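Local coordinates for periplasmic binding protein/LacI transcriptional regulator (Burkholderia graminis C4D1M, PDB 5HQJ) that binds D-arabinose in its pyranose form and probably serves as the sugar-binding component of an ABC transporter, at residues A[32-37]-A[78-83]. Numbering follows the deposited sequence.
Sequences AVIPKV and EDLISR. With 64K (alpha-D-arabinopyranose), chain B.
In the N-terminal lobe of this type I periplasmic binding fold, Leu80 of helix 71-82 packs on one face of the parallel sheet, against Ala32 and Ile34 of strand 30-34. The contact is small and wholly apolar. Both methyls of Leu80 straddle the Ala32 methyl: CD1 lies 3.6 Å from Ala32 CB and CD2 3.8 Å from it. Leu80 CD1 also meets the end of the Ile34 side chain, 4.2 Å from Ile34 CD1. The CB of Leu80 already points toward the strand, and with CG anti to the carbonyl carbon (chi1 -68°) the fork faces the Ala32 methyl. Val33, between the two strand residues, points to the other side of the sheet, where it packs on Ala49 of helix 42-56. The strand is thus covered by helices on both faces. Its backbone bonds to strand 87-90 through Ala32 and Ile34, and to the 59-62 side through Val33. Beyond its C-terminal end the chain enters the sugar cleft, a placement characteristic of this fold. There the extended side chain of Lys36 reaches the bound arabinopyranose and also donates to Asn164 OD1; its hydrogen bond to the sugar, from Lys36 NZ to O1 of the arabinopyranose, is weak at 3.2 Å.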
ATOM      1  N   ALA A  32       5.476  -2.099  18.926  1.00 23.86           N
ATOM      2  CA  ALA A  32       6.052  -2.784  17.800  1.00 23.41           C
ATOM      3  C   ALA A  32       5.236  -2.466  16.546  1.00 26.07           C
ATOM      4  O   ALA A  32       4.004  -2.456  16.601  1.00 25.05           O
ATOM      5  CB  ALA A  32       6.101  -4.284  18.057  1.00 25.41           C
ATOM      6  N   VAL A  33       5.930  -2.189  15.441  1.00 21.28           N
ATOM      7  CA  VAL A  33       5.279  -1.936  14.164  1.00 19.24           C
ATOM      8  C   VAL A  33       5.800  -2.895  13.108  1.00 20.61           C
ATOM      9  O   VAL A  33       7.018  -3.093  12.979  1.00 21.68           O
ATOM     10  CB  VAL A  33       5.487  -0.484  13.717  1.00 19.70           C
ATOM     11  CG1 VAL A  33       4.671  -0.210  12.479  1.00 19.36           C
ATOM     12  CG2 VAL A  33       5.071   0.478  14.806  1.00 17.90           C
ATOM     13  N   ILE A  34       4.869  -3.491  12.368  1.00 21.52           N
ATOM     14  CA  ILE A  34       5.149  -4.599  11.453  1.00 20.80           C
ATOM     15  C   ILE A  34       4.735  -4.233  10.051  1.00 20.32           C
ATOM     16  O   ILE A  34       3.530  -4.005   9.809  1.00 19.51           O
ATOM     17  CB  ILE A  34       4.362  -5.898  11.863  1.00 22.77           C
ATOM     18  CG1 ILE A  34       4.634  -6.238  13.329  1.00 24.06           C
ATOM     19  CG2 ILE A  34       4.701  -7.090  10.930  1.00 25.18           C
ATOM     20  CD1 ILE A  34       3.720  -7.300  13.914  1.00 25.97           C
ATOM     21  N   PRO A  35       5.698  -4.158   9.122  1.00 19.18           N
ATOM     22  CA  PRO A  35       5.306  -3.997   7.723  1.00 18.59           C
ATOM     23  C   PRO A  35       4.890  -5.321   7.100  1.00 21.69           C
ATOM     24  O   PRO A  35       4.975  -6.354   7.774  1.00 22.48           O
ATOM     25  CB  PRO A  35       6.592  -3.472   7.074  1.00 17.69           C
ATOM     26  CG  PRO A  35       7.661  -4.186   7.832  1.00 24.89           C
ATOM     27  CD  PRO A  35       7.177  -4.131   9.259  1.00 19.06           C
ATOM     28  N   LYS A  36       4.494  -5.293   5.837  1.00 19.81           N
ATOM     29  CA  LYS A  36       4.179  -6.543   5.138  1.00 21.25           C
ATOM     30  C   LYS A  36       5.469  -7.344   4.957  1.00 30.76           C
ATOM     31  O   LYS A  36       5.442  -8.573   4.928  1.00 25.17           O
ATOM     32  CB  LYS A  36       3.516  -6.278   3.782  1.00 20.80           C
ATOM     33  CG  LYS A  36       2.000  -5.903   3.857  1.00 20.55           C
ATOM     34  CD  LYS A  36       1.400  -5.729   2.449  1.00 29.94           C
ATOM     35  CE  LYS A  36      -0.066  -5.276   2.474  1.00 23.40           C
ATOM     36  NZ  LYS A  36      -0.669  -5.329   1.114  1.00 23.60           N
ATOM     37  N   VAL A  37       6.581  -6.617   4.823  1.00 24.18           N
ATOM     38  CA  VAL A  37       7.915  -7.191   4.598  1.00 30.51           C
ATOM     39  C   VAL A  37       8.865  -6.025   4.393  1.00 39.88           C
ATOM     40  O   VAL A  37       8.416  -4.896   4.250  1.00 23.65           O
ATOM     41  CB  VAL A  37       8.012  -8.096   3.347  1.00 28.19           C
ATOM     42  CG1 VAL A  37       7.863  -9.610   3.673  1.00 24.52           C
ATOM     43  CG2 VAL A  37       7.058  -7.620   2.225  1.00 26.73           C
ATOM     44  N   GLU A  78       3.116 -13.742  18.306  1.00 55.70           N
ATOM     45  CA  GLU A  78       3.258 -14.586  19.499  1.00 56.15           C
ATOM     46  C   GLU A  78       4.471 -14.176  20.338  1.00 40.99           C
ATOM     47  O   GLU A  78       4.375 -14.101  21.566  1.00 44.17           O
ATOM     48  CB  GLU A  78       3.365 -16.067  19.119  1.00 69.31           C
ATOM     49  CG  GLU A  78       2.342 -16.497  18.082  1.00 60.22           C
ATOM     50  CD  GLU A  78       1.947 -17.947  18.192  1.00 60.78           C
ATOM     51  OE1 GLU A  78       2.846 -18.817  18.095  1.00 58.84           O
ATOM     52  OE2 GLU A  78       0.731 -18.215  18.368  1.00 60.41           O
ATOM     53  N   ASP A  79       5.601 -13.902  19.683  1.00 39.72           N
ATOM     54  CA  ASP A  79       6.780 -13.383  20.378  1.00 43.06           C
ATOM     55  C   ASP A  79       6.440 -12.124  21.151  1.00 46.94           C
ATOM     56  O   ASP A  79       6.821 -11.964  22.306  1.00 71.43           O
ATOM     57  CB  ASP A  79       7.908 -13.074  19.398  1.00 41.32           C
ATOM     58  CG  ASP A  79       8.448 -14.305  18.711  1.00 57.39           C
ATOM     59  OD1 ASP A  79       9.667 -14.334  18.441  1.00 72.95           O
ATOM     60  OD2 ASP A  79       7.664 -15.240  18.437  1.00 72.80           O
ATOM     61  N   LEU A  80       5.717 -11.224  20.492  1.00 44.93           N
ATOM     62  CA  LEU A  80       5.349  -9.963  21.102  1.00 35.85           C
ATOM     63  C   LEU A  80       4.425 -10.178  22.282  1.00 37.61           C
ATOM     64  O   LEU A  80       4.551  -9.499  23.297  1.00 37.90           O
ATOM     65  CB  LEU A  80       4.705  -9.043  20.062  1.00 33.60           C
ATOM     66  CG  LEU A  80       5.672  -8.537  18.966  1.00 38.06           C
ATOM     67  CD1 LEU A  80       4.953  -7.684  17.923  1.00 31.22           C
ATOM     68  CD2 LEU A  80       6.845  -7.747  19.532  1.00 33.47           C
ATOM     69  N   ILE A  81       3.521 -11.147  22.169  1.00 38.93           N
ATOM     70  CA  ILE A  81       2.701 -11.538  23.312  1.00 44.35           C
ATOM     71  C   ILE A  81       3.631 -11.967  24.436  1.00 42.73           C
ATOM     72  O   ILE A  81       3.524 -11.490  25.573  1.00 43.54           O
ATOM     73  CB  ILE A  81       1.725 -12.687  22.990  1.00 46.77           C
ATOM     74  CG1 ILE A  81       0.846 -12.336  21.783  1.00 44.33           C
ATOM     75  CG2 ILE A  81       0.865 -13.011  24.218  1.00 50.18           C
ATOM     76  CD1 ILE A  81      -0.317 -13.273  21.562  1.00 42.86           C
ATOM     77  N   SER A  82       4.558 -12.851  24.078  1.00 43.35           N
ATOM     78  CA  SER A  82       5.524 -13.429  25.011  1.00 58.05           C
ATOM     79  C   SER A  82       6.277 -12.377  25.807  1.00 58.90           C
ATOM     80  O   SER A  82       6.598 -12.578  26.981  1.00 63.04           O
ATOM     81  CB  SER A  82       6.533 -14.297  24.250  1.00 57.48           C
ATOM     82  OG  SER A  82       6.960 -15.388  25.044  1.00 78.51           O
ATOM     83  N   ARG A  83       6.552 -11.250  25.161  1.00 49.63           N
ATOM     84  CA  ARG A  83       7.402 -10.232  25.751  1.00 44.30           C
ATOM     85  C   ARG A  83       6.606  -9.191  26.516  1.00 41.35           C
ATOM     86  O   ARG A  83       7.175  -8.235  27.033  1.00 41.72           O
ATOM     87  CB  ARG A  83       8.235  -9.559  24.668  1.00 44.02           C
ATOM     88  CG  ARG A  83       9.216 -10.508  23.994  1.00 51.96           C
ATOM     89  CD  ARG A  83      10.404  -9.772  23.392  1.00 62.14           C
ATOM     90  NE  ARG A  83      10.064  -9.074  22.152  1.00 79.01           N
ATOM     91  CZ  ARG A  83      10.069  -9.637  20.943  1.00 77.50           C
ATOM     92  NH1 ARG A  83       9.752  -8.923  19.869  1.00 74.30           N
ATOM     93  NH2 ARG A  83      10.390 -10.917  20.804  1.00 73.65           N
TER
HETATM   94  O2  64K B 401      -0.196   0.252   0.199  1.00 16.25           O
HETATM   95  C2  64K B 401       0.644  -0.749  -0.471  1.00 23.94           C
HETATM   96  C3  64K B 401       1.642  -0.009  -1.302  1.00 16.72           C
HETATM   97  O3  64K B 401       0.993   0.492  -2.449  1.00 17.68           O
HETATM   98  C4  64K B 401       2.754  -0.920  -1.810  1.00 25.40           C
HETATM   99  O4  64K B 401       2.273  -1.870  -2.778  1.00 27.04           O
HETATM  100  C5  64K B 401       3.322  -1.676  -0.695  1.00 16.43           C
HETATM  101  O5  64K B 401       2.290  -2.518  -0.126  1.00 16.05           O
HETATM  102  C1  64K B 401       1.341  -1.596   0.556  1.00 22.94           C
HETATM  103  O1  64K B 401       0.399  -2.352   1.214  1.00 12.46           O